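Local coordinates for protein cyanophycinase-like exopeptidase (actinobacterium SCGC AAA027-L06, PDB 6NQC) that probably hydrolyses peptide bonds as a serine exopeptidase of family S51, related to cyanophycinase, though its natural substrate is not established, at residues P135-I140 / F178-N183; E100-P105 / D129-T134; S44-G49 / D85-E90; A39-S44 / V220-K225; V240-G245 / Q249-G254. All blocks are in the same frame, centred on the assembly; numbering follows the deposited sequence.

Interaction 1. Residues P135-I140 / F178-N183; sequences PLWQGI and FGIIEN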
# COMPACT_ATOMS: atom_id res chain seq x y z
N PRO A 135 4.97 -11.18 13.49
CA PRO A 135 3.71 -11.92 13.47
C PRO A 135 2.59 -11.11 12.86
O PRO A 135 1.74 -11.66 12.16
CB PRO A 135 3.47 -12.26 14.95
CG PRO A 135 4.46 -11.50 15.73
CD PRO A 135 5.58 -11.11 14.84
N LEU A 136 2.58 -9.79 13.06
CA LEU A 136 1.52 -8.96 12.48
C LEU A 136 1.57 -8.99 10.95
O LEU A 136 0.54 -9.13 10.28
CB LEU A 136 1.65 -7.52 12.99
CG LEU A 136 0.54 -6.60 12.49
CD1 LEU A 136 -0.71 -6.84 13.32
CD2 LEU A 136 0.95 -5.16 12.55
N TRP A 137 2.77 -8.87 10.39
CA TRP A 137 2.89 -8.94 8.94
C TRP A 137 2.44 -10.31 8.43
O TRP A 137 1.75 -10.41 7.41
CB TRP A 137 4.34 -8.65 8.49
CG TRP A 137 4.45 -9.10 7.10
CD1 TRP A 137 5.09 -10.20 6.63
CD2 TRP A 137 3.80 -8.50 5.97
NE1 TRP A 137 4.86 -10.34 5.28
CE2 TRP A 137 4.10 -9.29 4.85
CE3 TRP A 137 2.98 -7.38 5.81
CZ2 TRP A 137 3.60 -9.01 3.58
CZ3 TRP A 137 2.51 -7.09 4.55
CH2 TRP A 137 2.82 -7.90 3.46
N GLN A 138 2.82 -11.40 9.11
CA GLN A 138 2.39 -12.72 8.67
C GLN A 138 0.86 -12.81 8.68
O GLN A 138 0.26 -13.37 7.75
CB GLN A 138 3.05 -13.79 9.53
CG GLN A 138 2.96 -15.20 8.96
CD GLN A 138 3.47 -15.28 7.54
OE1 GLN A 138 4.34 -14.51 7.13
NE2 GLN A 138 2.90 -16.20 6.76
N GLY A 139 0.21 -12.27 9.71
CA GLY A 139 -1.25 -12.17 9.70
C GLY A 139 -1.82 -11.40 8.52
O GLY A 139 -2.78 -11.84 7.87
N ILE A 140 -1.26 -10.23 8.24
CA ILE A 140 -1.71 -9.44 7.10
C ILE A 140 -1.54 -10.22 5.80
O ILE A 140 -2.43 -10.22 4.93
CB ILE A 140 -0.94 -8.10 7.06
CG1 ILE A 140 -1.23 -7.30 8.32
CG2 ILE A 140 -1.30 -7.31 5.77
CD1 ILE A 140 -0.28 -6.16 8.56
N PHE A 178 8.61 -5.84 2.02
CA PHE A 178 7.83 -7.05 2.30
C PHE A 178 7.84 -8.01 1.13
O PHE A 178 7.63 -9.20 1.33
CB PHE A 178 6.39 -6.66 2.65
CG PHE A 178 6.27 -5.67 3.78
CD1 PHE A 178 7.18 -5.66 4.82
CD2 PHE A 178 5.25 -4.74 3.78
CE1 PHE A 178 7.04 -4.75 5.85
CE2 PHE A 178 5.12 -3.81 4.80
CZ PHE A 178 5.96 -3.83 5.84
N GLY A 179 8.05 -7.51 -0.10
CA GLY A 179 8.28 -8.36 -1.25
C GLY A 179 7.07 -9.12 -1.78
O GLY A 179 7.24 -10.20 -2.32
N ILE A 180 5.88 -8.57 -1.67
CA ILE A 180 4.72 -9.26 -2.21
C ILE A 180 4.36 -8.89 -3.64
O ILE A 180 3.58 -9.62 -4.27
CB ILE A 180 3.50 -9.02 -1.29
CG1 ILE A 180 3.20 -7.54 -1.20
CG2 ILE A 180 3.76 -9.69 0.05
CD1 ILE A 180 1.80 -7.30 -0.76
N ILE A 181 4.82 -7.76 -4.15
CA ILE A 181 4.90 -7.58 -5.59
C ILE A 181 6.36 -7.88 -5.95
O ILE A 181 7.28 -7.11 -5.63
CB ILE A 181 4.43 -6.21 -6.04
CG1 ILE A 181 5.08 -5.07 -5.26
CG2 ILE A 181 2.93 -6.08 -5.82
CD1 ILE A 181 4.63 -3.73 -5.70
N GLU A 182 6.60 -9.04 -6.53
CA GLU A 182 7.98 -9.51 -6.63
C GLU A 182 8.74 -8.78 -7.73
O GLU A 182 9.97 -8.62 -7.62
CB GLU A 182 8.01 -11.02 -6.87
CG GLU A 182 8.30 -11.84 -5.60
CD GLU A 182 8.13 -13.35 -5.79
OE1 GLU A 182 8.43 -13.86 -6.91
OE2 GLU A 182 7.69 -14.03 -4.82
N ASN A 183 8.06 -8.38 -8.80
CA ASN A 183 8.75 -7.84 -9.97
C ASN A 183 8.38 -6.40 -10.29
O ASN A 183 8.73 -5.91 -11.36
CB ASN A 183 8.48 -8.73 -11.19
CG ASN A 183 7.06 -8.67 -11.66
OD1 ASN A 183 6.13 -8.57 -10.86
ND2 ASN A 183 6.87 -8.75 -12.97
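W137 reaches out from the first turn of helix 135-145 and lies against F178 in a face-to-face stack. The centroids of the phenyl ring and the six-membered indole ring are 4.5 Å apart, with the planes tilted by 23°. The overlap is offset: CB of F178 sits over the six-membered indole ring, 4.0 Å from its centroid, while the phenyl ring leans toward the rim, where its CD2 comes to 3.7 Å from CZ3 of W137. W137 gets there because its CG is anti to the backbone N (chi1 165°), which throws the indole away from its own helix. I180 comes in the plane of the indole, with CG2 at 3.6 Å from CZ2 of W137, so one residue takes the face and another the edge. This is the tight half, and the tryptophan in it is buried, backed by F119 of strand 116-119. Toward solvent the packing thins out: F178 and I180, unlike the tryptophan, are only partly buried. What results is an offset aromatic stack that joins helix 135-145 to the loop leading into strand 184-187 of the alpha/beta fold, with F178 near, but not touching, a GxSxG sequence that probably forms the nucleophile elbow.

Interaction 2. Residues E100-P105 / D129-T134; sequences EDADNP and DTLINT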
# COMPACT_ATOMS: atom_id res chain seq x y z
N GLU A 100 7.86 -3.59 18.75
CA GLU A 100 7.26 -4.36 19.83
C GLU A 100 5.75 -4.48 19.66
O GLU A 100 5.16 -5.52 19.96
CB GLU A 100 7.59 -3.71 21.17
CG GLU A 100 9.08 -3.38 21.39
CD GLU A 100 9.55 -2.11 20.66
OE1 GLU A 100 9.44 -1.02 21.23
OE2 GLU A 100 10.02 -2.19 19.50
N ASP A 101 5.09 -3.44 19.13
CA ASP A 101 3.64 -3.49 18.98
C ASP A 101 3.20 -4.50 17.93
O ASP A 101 2.05 -4.91 17.94
CB ASP A 101 3.11 -2.10 18.58
CG ASP A 101 3.49 -1.02 19.57
OD1 ASP A 101 3.75 -1.36 20.74
OD2 ASP A 101 3.60 0.15 19.14
N ALA A 102 4.09 -4.90 17.01
CA ALA A 102 3.73 -5.87 15.99
C ALA A 102 3.69 -7.29 16.52
O ALA A 102 3.49 -8.22 15.75
CB ALA A 102 4.70 -5.75 14.81
N ASP A 103 3.87 -7.48 17.83
CA ASP A 103 3.73 -8.79 18.48
C ASP A 103 2.43 -8.89 19.28
O ASP A 103 2.09 -9.97 19.74
CB ASP A 103 4.90 -9.08 19.43
CG ASP A 103 6.26 -9.11 18.73
OD1 ASP A 103 6.37 -9.60 17.59
OD2 ASP A 103 7.25 -8.65 19.35
N ASN A 104 1.71 -7.76 19.48
CA ASN A 104 0.42 -7.75 20.16
C ASN A 104 -0.54 -8.78 19.59
O ASN A 104 -1.07 -8.60 18.49
CB ASN A 104 -0.17 -6.33 20.04
CG ASN A 104 -1.39 -6.12 20.91
OD1 ASN A 104 -2.25 -6.99 21.02
ND2 ASN A 104 -1.47 -4.95 21.51
N PRO A 105 -0.82 -9.85 20.33
CA PRO A 105 -1.70 -10.92 19.77
C PRO A 105 -3.12 -10.46 19.48
O PRO A 105 -3.80 -11.12 18.68
CB PRO A 105 -1.70 -12.00 20.87
CG PRO A 105 -0.57 -11.63 21.81
CD PRO A 105 -0.43 -10.13 21.73
N ASP A 129 11.16 -1.61 8.26
CA ASP A 129 11.95 -2.12 9.38
C ASP A 129 11.08 -2.51 10.57
O ASP A 129 11.41 -3.44 11.30
CB ASP A 129 12.97 -1.08 9.81
CG ASP A 129 14.12 -0.90 8.82
OD1 ASP A 129 14.35 -1.78 7.97
OD2 ASP A 129 14.77 0.16 8.88
N THR A 130 9.93 -1.85 10.75
CA THR A 130 9.11 -2.10 11.93
C THR A 130 8.25 -3.34 11.78
O THR A 130 8.07 -4.06 12.77
CB THR A 130 8.24 -0.87 12.24
OG1 THR A 130 9.08 0.24 12.61
CG2 THR A 130 7.35 -1.14 13.38
N LEU A 131 7.74 -3.64 10.58
CA LEU A 131 6.86 -4.78 10.41
C LEU A 131 7.51 -6.00 9.77
O LEU A 131 6.91 -7.09 9.79
CB LEU A 131 5.63 -4.42 9.58
CG LEU A 131 4.79 -3.28 10.18
CD1 LEU A 131 3.55 -3.00 9.32
CD2 LEU A 131 4.43 -3.55 11.63
N ILE A 132 8.69 -5.85 9.14
CA ILE A 132 9.20 -6.98 8.35
C ILE A 132 9.38 -8.18 9.26
O ILE A 132 9.92 -8.06 10.37
CB ILE A 132 10.50 -6.60 7.64
CG1 ILE A 132 10.90 -7.67 6.65
CG2 ILE A 132 11.60 -6.37 8.69
CD1 ILE A 132 12.06 -7.25 5.71
N ASN A 133 8.93 -9.35 8.80
CA ASN A 133 9.13 -10.60 9.53
C ASN A 133 8.58 -10.53 10.95
O ASN A 133 9.17 -11.07 11.90
CB ASN A 133 10.61 -10.99 9.57
CG ASN A 133 11.20 -11.12 8.22
OD1 ASN A 133 10.50 -11.43 7.25
ND2 ASN A 133 12.49 -10.89 8.12
N THR A 134 7.39 -9.93 11.09
CA THR A 134 6.74 -9.90 12.38
C THR A 134 5.49 -10.77 12.33
O THR A 134 4.93 -11.03 11.26
CB THR A 134 6.30 -8.50 12.81
OG1 THR A 134 5.39 -8.01 11.81
CG2 THR A 134 7.46 -7.55 12.97
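A102 points its methyl group at T134, the N-cap residue of helix 135-145 and the last residue of a type II beta turn that begins at L131. CB of T134 lies 3.8 Å from CB of A102, and the nearest backbone of residues 100-105 is the carbonyl of A102. Its two branches, CG2 and OG1, are each 3.8 Å from the same A102 CB, so the alanine meets the threonine over its branch point rather than at one tip. The hydroxyl also serves its own chain. With chi1 at 60°, OG1 stands between the backbone N and the carbonyl carbon, and from there it donates to O of L131 at 2.7 Å, 29° out of the carbonyl plane, while accepting the N-H of W137. One atom thus closes the turn and caps the helix, and the two bonds fix the rotation of the side chain. A backbone hydrogen bond between A102 and L136 ties in the 3-10 segment at 100-103, fastening the approach to helix 105-110 to the corner between helices 124-131 and 135-145. On the helix side of that corner, CD2 of L131 closes on CB of A102 at 3.9 Å.

Interaction 3. Residues S44-G49 / D85-E90; sequences SLIEDG and DRLGYE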
# COMPACT_ATOMS: atom_id res chain seq x y z
N SER A 44 -14.58 0.04 -3.05
CA SER A 44 -14.52 -1.14 -3.90
C SER A 44 -13.57 -2.20 -3.33
O SER A 44 -13.81 -3.40 -3.48
CB SER A 44 -14.09 -0.75 -5.32
OG SER A 44 -12.73 -0.31 -5.39
N LEU A 45 -12.45 -1.78 -2.73
CA LEU A 45 -11.53 -2.72 -2.11
C LEU A 45 -12.19 -3.42 -0.92
O LEU A 45 -11.94 -4.61 -0.68
CB LEU A 45 -10.27 -2.00 -1.63
CG LEU A 45 -9.34 -1.44 -2.69
CD1 LEU A 45 -8.18 -0.64 -2.05
CD2 LEU A 45 -8.78 -2.58 -3.52
N ILE A 46 -13.00 -2.68 -0.15
CA ILE A 46 -13.70 -3.30 0.97
C ILE A 46 -14.72 -4.30 0.45
O ILE A 46 -14.84 -5.42 0.97
CB ILE A 46 -14.37 -2.24 1.85
CG1 ILE A 46 -13.31 -1.38 2.49
CG2 ILE A 46 -15.28 -2.91 2.89
CD1 ILE A 46 -13.85 -0.05 2.98
N GLU A 47 -15.43 -3.91 -0.61
CA GLU A 47 -16.40 -4.80 -1.25
C GLU A 47 -15.73 -6.06 -1.79
O GLU A 47 -16.28 -7.15 -1.65
CB GLU A 47 -17.10 -4.04 -2.37
CG GLU A 47 -18.03 -2.98 -1.87
CD GLU A 47 -18.65 -2.16 -3.01
OE1 GLU A 47 -18.00 -1.98 -4.06
OE2 GLU A 47 -19.80 -1.72 -2.84
N ASP A 48 -14.53 -5.93 -2.37
CA ASP A 48 -13.82 -7.10 -2.85
C ASP A 48 -13.57 -8.10 -1.73
O ASP A 48 -13.73 -9.32 -1.91
CB ASP A 48 -12.49 -6.66 -3.48
CG ASP A 48 -12.66 -5.94 -4.85
OD1 ASP A 48 -13.75 -5.99 -5.45
OD2 ASP A 48 -11.67 -5.34 -5.33
N GLY A 49 -13.12 -7.62 -0.57
CA GLY A 49 -12.82 -8.53 0.53
C GLY A 49 -14.09 -9.11 1.14
O GLY A 49 -14.12 -10.28 1.56
N ASP A 85 -16.53 6.11 8.00
CA ASP A 85 -17.91 6.52 8.25
C ASP A 85 -18.63 6.94 6.97
O ASP A 85 -19.79 6.57 6.74
CB ASP A 85 -17.93 7.68 9.26
CG ASP A 85 -17.56 7.23 10.68
OD1 ASP A 85 -17.56 6.00 10.94
OD2 ASP A 85 -17.25 8.11 11.51
N ARG A 86 -17.96 7.70 6.10
CA ARG A 86 -18.58 8.07 4.84
C ARG A 86 -18.91 6.85 4.00
O ARG A 86 -19.90 6.86 3.27
CB ARG A 86 -17.66 9.02 4.05
CG ARG A 86 -17.45 10.38 4.69
CD ARG A 86 -16.83 11.39 3.72
NE ARG A 86 -15.43 11.10 3.47
CZ ARG A 86 -14.43 11.53 4.22
NH1 ARG A 86 -14.68 12.30 5.28
NH2 ARG A 86 -13.18 11.20 3.92
N LEU A 87 -18.07 5.81 4.04
CA LEU A 87 -18.31 4.67 3.18
C LEU A 87 -19.30 3.67 3.78
O LEU A 87 -19.85 2.85 3.05
CB LEU A 87 -17.00 3.93 2.87
CG LEU A 87 -15.92 4.82 2.29
CD1 LEU A 87 -14.64 4.02 1.97
CD2 LEU A 87 -16.42 5.47 1.03
N GLY A 88 -19.50 3.71 5.10
CA GLY A 88 -20.42 2.79 5.74
C GLY A 88 -19.83 1.54 6.32
O GLY A 88 -20.57 0.57 6.50
N TYR A 89 -18.55 1.52 6.67
CA TYR A 89 -17.91 0.36 7.28
C TYR A 89 -17.17 0.77 8.54
O TYR A 89 -16.63 1.89 8.64
CB TYR A 89 -16.94 -0.32 6.29
CG TYR A 89 -17.61 -0.65 4.99
CD1 TYR A 89 -18.36 -1.81 4.84
CD2 TYR A 89 -17.53 0.21 3.91
CE1 TYR A 89 -19.01 -2.09 3.64
CE2 TYR A 89 -18.14 -0.07 2.72
CZ TYR A 89 -18.89 -1.21 2.59
OH TYR A 89 -19.50 -1.46 1.39
N GLU A 90 -17.18 -0.14 9.52
CA GLU A 90 -16.42 0.06 10.74
C GLU A 90 -14.92 0.08 10.45
O GLU A 90 -14.39 -0.77 9.74
CB GLU A 90 -16.74 -1.07 11.71
CG GLU A 90 -16.19 -0.82 13.09
CD GLU A 90 -16.39 -2.00 13.99
OE1 GLU A 90 -16.79 -3.07 13.47
OE2 GLU A 90 -16.13 -1.85 15.21
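OD2 of D48 is gripped twice, by a salt bridge to NH1 of R226 and a hydrogen bond to OG of S25; this ties helix 39-51 to R226 and S25, while I46 and E47 of the same helix meet Y89. Opposite them helix 70-87 finishes in a Schellman motif: G88, with positive phi, is the C-prime residue, Y89 N reaches back to A84 O, and a weak bond runs from G88 N to D85 O. The chain then turns straight into strand 90-93, completing the beta-alpha-beta crossover that started in strand 57-61, to which E90 is joined by backbone bonds with F58. Y89 sits at this turn and offers the face of its ring to helix 39-51. The methyl CG2 of I46, anti to its backbone N, stands almost exactly over the ring centre, 3.7 Å from the centroid and only 5° off the normal, a textbook CH-pi contact. The other branch of I46 stays on the same side of the ring but lies just outside its rim, its CD1 at 3.8 Å from CD2 of Y89, and goes on to a looser touch with CD1 of L87 at 4.3 Å. Inward, I46 also touches A115 and L116, at the start of strand 116-119. Toward the surface the contact frays. E47 crosses the tyrosine at about a right angle, its carboxylate turned 77° from the ring plane, and what touches is the aliphatic part of the chain: CG of E47 lies 3.9 Å from OH of Y89.

Interaction 4. Residues A39-S44 / V220-K225; sequences AEFEKS and VTALVK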
# COMPACT_ATOMS: atom_id res chain seq x y z
N ALA A 39 -12.49 7.75 -2.38
CA ALA A 39 -13.47 7.08 -1.55
C ALA A 39 -14.11 5.90 -2.27
O ALA A 39 -14.28 4.84 -1.66
CB ALA A 39 -14.54 8.08 -1.09
N GLU A 40 -14.47 6.05 -3.55
CA GLU A 40 -15.08 4.92 -4.22
C GLU A 40 -14.05 3.82 -4.50
O GLU A 40 -14.40 2.63 -4.48
CB GLU A 40 -15.75 5.34 -5.52
CG GLU A 40 -16.48 4.15 -6.24
CD GLU A 40 -17.30 3.24 -5.29
OE1 GLU A 40 -16.99 2.01 -5.21
OE2 GLU A 40 -18.24 3.75 -4.64
N PHE A 41 -12.80 4.19 -4.75
CA PHE A 41 -11.76 3.17 -4.85
C PHE A 41 -11.64 2.37 -3.56
O PHE A 41 -11.61 1.12 -3.59
CB PHE A 41 -10.41 3.81 -5.19
CG PHE A 41 -9.27 2.84 -5.20
CD1 PHE A 41 -9.28 1.75 -6.08
CD2 PHE A 41 -8.22 2.98 -4.32
CE1 PHE A 41 -8.24 0.83 -6.07
CE2 PHE A 41 -7.17 2.10 -4.32
CZ PHE A 41 -7.19 1.01 -5.19
N GLU A 42 -11.54 3.07 -2.41
CA GLU A 42 -11.35 2.36 -1.14
C GLU A 42 -12.59 1.49 -0.84
O GLU A 42 -12.46 0.34 -0.36
CB GLU A 42 -11.08 3.35 0.00
CG GLU A 42 -9.63 3.94 -0.09
CD GLU A 42 -9.32 5.12 0.80
OE1 GLU A 42 -10.11 5.44 1.74
OE2 GLU A 42 -8.25 5.73 0.58
N LYS A 43 -13.79 2.01 -1.12
CA LYS A 43 -15.00 1.21 -0.94
C LYS A 43 -14.96 -0.06 -1.77
O LYS A 43 -15.34 -1.14 -1.28
CB LYS A 43 -16.24 2.02 -1.30
CG LYS A 43 -17.52 1.32 -0.89
CD LYS A 43 -18.78 2.16 -1.22
CE LYS A 43 -20.00 1.22 -1.35
NZ LYS A 43 -21.28 1.85 -0.94
N SER A 44 -14.58 0.04 -3.05
CA SER A 44 -14.52 -1.14 -3.90
C SER A 44 -13.57 -2.20 -3.33
O SER A 44 -13.81 -3.40 -3.48
CB SER A 44 -14.09 -0.75 -5.32
OG SER A 44 -12.73 -0.31 -5.39
N VAL A 220 -3.07 11.15 -6.13
CA VAL A 220 -4.49 10.83 -6.19
C VAL A 220 -4.79 9.90 -7.35
O VAL A 220 -5.83 10.00 -8.00
CB VAL A 220 -5.30 12.14 -6.29
CG1 VAL A 220 -6.77 11.86 -5.99
CG2 VAL A 220 -4.74 13.16 -5.34
N THR A 221 -3.88 8.96 -7.60
CA THR A 221 -4.02 7.93 -8.62
C THR A 221 -3.61 6.61 -7.99
O THR A 221 -2.81 6.59 -7.03
CB THR A 221 -3.16 8.23 -9.84
OG1 THR A 221 -3.41 9.58 -10.27
CG2 THR A 221 -3.45 7.30 -10.99
N ALA A 222 -4.19 5.52 -8.51
CA ALA A 222 -3.91 4.20 -8.00
C ALA A 222 -3.87 3.20 -9.15
O ALA A 222 -4.39 3.45 -10.25
CB ALA A 222 -4.94 3.75 -6.93
N LEU A 223 -3.23 2.09 -8.88
CA LEU A 223 -3.22 0.92 -9.73
C LEU A 223 -3.69 -0.26 -8.88
O LEU A 223 -3.20 -0.43 -7.76
CB LEU A 223 -1.82 0.67 -10.29
CG LEU A 223 -1.67 -0.31 -11.45
CD1 LEU A 223 -2.29 0.30 -12.71
CD2 LEU A 223 -0.20 -0.63 -11.65
N VAL A 224 -4.63 -1.04 -9.40
CA VAL A 224 -5.23 -2.11 -8.64
C VAL A 224 -5.23 -3.38 -9.46
O VAL A 224 -5.54 -3.36 -10.66
CB VAL A 224 -6.67 -1.77 -8.19
CG1 VAL A 224 -7.56 -1.57 -9.40
CG2 VAL A 224 -7.21 -2.85 -7.29
N LYS A 225 -4.91 -4.49 -8.81
CA LYS A 225 -5.09 -5.82 -9.38
C LYS A 225 -6.24 -6.45 -8.60
O LYS A 225 -6.07 -6.80 -7.43
CB LYS A 225 -3.84 -6.69 -9.30
CG LYS A 225 -4.07 -8.13 -9.88
CD LYS A 225 -2.94 -9.09 -9.57
CE LYS A 225 -1.74 -8.86 -10.46
NZ LYS A 225 -0.60 -9.83 -10.14
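The F41 ring takes A222 over one face and V224 at an edge. CB of A222 lies above the rim rather than the middle of the ring, 4.1 Å from its centroid and 24° off the normal, with CE2 of F41 its nearest atom at 3.8 Å. V224 stands near the ring plane, and its CB meets CE1 of F41 at 3.7 Å. The two valine methyls sit a little further from CE1 than the branch carbon, so the ring's edge abuts the fork of the side chain. Two residues that share one side of the strand therefore divide the phenyl ring between them, while L223 between them points away. A chi1 of 175° turns the F41 ring away from its own N-H and across to the strand. Behind the ring, OG of S44 donates to the carbonyl O of F41 at 2.6 Å, tilted 23° from the carbonyl plane, and the same hydroxyl bonds NH1 of R226. The ring is buried among strands: F41 also touches V29 of strand 26-29 and V235 of strand 232-236, the two neighbours of strand 221-225 in the central mixed sheet. The far side of helix 39-51 packs on L87 of helix 70-87 through A39, E42 and K43.

Interaction 5. Residues V240-G245 / Q249-G254; sequences VHILKG and QQLTAG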
# COMPACT_ATOMS: atom_id res chain seq x y z
N VAL A 240 -0.49 6.73 -14.39
CA VAL A 240 0.52 5.75 -14.02
C VAL A 240 1.53 5.71 -15.15
O VAL A 240 1.16 5.58 -16.33
CB VAL A 240 -0.09 4.36 -13.81
CG1 VAL A 240 1.01 3.31 -13.67
CG2 VAL A 240 -1.00 4.37 -12.61
N HIS A 241 2.80 5.78 -14.80
CA HIS A 241 3.90 5.82 -15.75
C HIS A 241 4.69 4.52 -15.70
O HIS A 241 5.17 4.11 -14.63
CB HIS A 241 4.79 7.01 -15.43
CG HIS A 241 4.03 8.27 -15.21
ND1 HIS A 241 3.88 9.23 -16.19
CD2 HIS A 241 3.33 8.70 -14.13
CE1 HIS A 241 3.14 10.22 -15.72
NE2 HIS A 241 2.79 9.93 -14.48
N ILE A 242 4.78 3.86 -16.85
CA ILE A 242 5.66 2.71 -16.98
C ILE A 242 7.06 3.22 -17.29
O ILE A 242 7.28 3.83 -18.33
CB ILE A 242 5.16 1.76 -18.07
CG1 ILE A 242 3.68 1.47 -17.87
CG2 ILE A 242 5.99 0.47 -18.09
CD1 ILE A 242 3.29 1.13 -16.42
N LEU A 243 8.01 2.96 -16.39
CA LEU A 243 9.32 3.60 -16.50
C LEU A 243 10.44 2.68 -16.96
O LEU A 243 11.29 3.11 -17.73
CB LEU A 243 9.72 4.22 -15.15
CG LEU A 243 8.73 5.23 -14.59
CD1 LEU A 243 9.16 5.69 -13.24
CD2 LEU A 243 8.57 6.41 -15.52
N LYS A 244 10.46 1.44 -16.48
CA LYS A 244 11.56 0.51 -16.74
C LYS A 244 11.01 -0.90 -16.68
O LYS A 244 10.07 -1.18 -15.92
CB LYS A 244 12.70 0.70 -15.73
CG LYS A 244 13.86 -0.20 -16.00
CD LYS A 244 15.09 0.25 -15.25
CE LYS A 244 15.25 -0.53 -13.97
NZ LYS A 244 15.53 0.36 -12.84
N GLY A 245 11.63 -1.80 -17.48
CA GLY A 245 11.27 -3.19 -17.56
C GLY A 245 10.14 -3.50 -18.52
O GLY A 245 9.89 -4.69 -18.79
N GLN A 249 5.38 4.24 -21.18
CA GLN A 249 3.95 4.37 -21.46
C GLN A 249 3.34 5.16 -20.31
O GLN A 249 3.78 5.07 -19.16
CB GLN A 249 3.30 2.96 -21.55
CG GLN A 249 1.84 2.94 -21.89
CD GLN A 249 1.27 1.53 -21.91
OE1 GLN A 249 1.99 0.54 -21.72
NE2 GLN A 249 -0.02 1.43 -22.12
N GLN A 250 2.28 5.92 -20.62
CA GLN A 250 1.48 6.60 -19.60
C GLN A 250 0.05 6.11 -19.74
O GLN A 250 -0.49 6.02 -20.85
CB GLN A 250 1.57 8.12 -19.72
CG GLN A 250 3.01 8.68 -19.60
CD GLN A 250 3.84 8.43 -20.87
OE1 GLN A 250 3.40 8.73 -21.99
NE2 GLN A 250 5.06 7.87 -20.71
N LEU A 251 -0.55 5.74 -18.62
CA LEU A 251 -1.89 5.21 -18.54
C LEU A 251 -2.75 6.08 -17.64
O LEU A 251 -2.30 6.52 -16.58
CB LEU A 251 -1.87 3.78 -17.98
CG LEU A 251 -1.06 2.78 -18.79
CD1 LEU A 251 0.39 2.78 -18.37
CD2 LEU A 251 -1.61 1.38 -18.65
N THR A 252 -4.00 6.27 -18.06
CA THR A 252 -4.99 6.98 -17.27
C THR A 252 -6.06 6.04 -16.78
O THR A 252 -6.08 4.83 -17.12
CB THR A 252 -5.61 8.12 -18.10
OG1 THR A 252 -6.26 7.58 -19.26
CG2 THR A 252 -4.53 9.11 -18.51
N ALA A 253 -7.01 6.62 -16.04
CA ALA A 253 -8.11 5.89 -15.43
C ALA A 253 -8.85 5.05 -16.47
O ALA A 253 -9.22 5.52 -17.55
CB ALA A 253 -9.09 6.86 -14.76
N GLY A 254 -9.06 3.77 -16.12
CA GLY A 254 -9.75 2.86 -16.96
C GLY A 254 -8.84 1.91 -17.71
O GLY A 254 -9.25 0.79 -18.03
O HOH W 1 6.82 6.68 -18.88
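Strands 240-244 and 249-251 run antiparallel, their axes 4.8 Å apart at closest and 159° between their directions. V240 and L251 form a hydrogen-bonded pair with both bonds short: V240 N to L251 O at 2.8 Å, and the return bond from L251 N nearly as close, each in the carbonyl plane of its acceptor. The next hydrogen-bonded pair, I242 with Q249, is lopsided, for I242 N reaches Q249 O at 2.8 Å whereas Q249 N to I242 O stretches to a weak 3.4 Å. On one face of the sheet I242 and L251 meet diagonally, CG1 of I242 at 3.6 Å from CD1 of L251, and that same CD1 lies 3.5 Å from O of V240. I257, touched by I242, Q249 and L251, and V234, touched by V240 and L251, carry this apolar face into the core. The two strands are a beta hairpin, the outer half of a four-stranded mixed sheet in which 249-251 is an outermost strand; further along, L243 and K244 both face L214 in a classic beta bulge. On the other face lies the non-hydrogen-bonded pair H241 and Q250. CG of Q250 approaches ND1 of H241 at 3.6 Å, obliquely to the ring, while NE2 of H241 is hydrogen-bonded to OD1 of D218. With its chain bent at chi2 (75°), Q250 brings its amide back along the strands, where NE2 donates to a water at 2.8 Å, and that water in turn donates to O of I242.

How the interactions relate
Interactions 3 and 4 share helix 39-51 and S44, with centres 11 Å apart: one side of the helix meets the end of helix 70-87, another the central sheet. Interactions 1 and 2 form a second cluster, centres 12 Å apart, on the consecutive helices 124-131 and 135-145. This cluster lies on the opposite side of the chain's centre from interaction 4. Along the chain, 39-44 with 220-225 closes a long loop enclosing interaction 3, then 2, then 1. Interaction 5 follows, its V240 touching T221 and L223 from interaction 4. Interactions 2 and 5 are the furthest apart, about 34 Å between centres. Together the contacts gather helices and the smaller sheet around one central sheet.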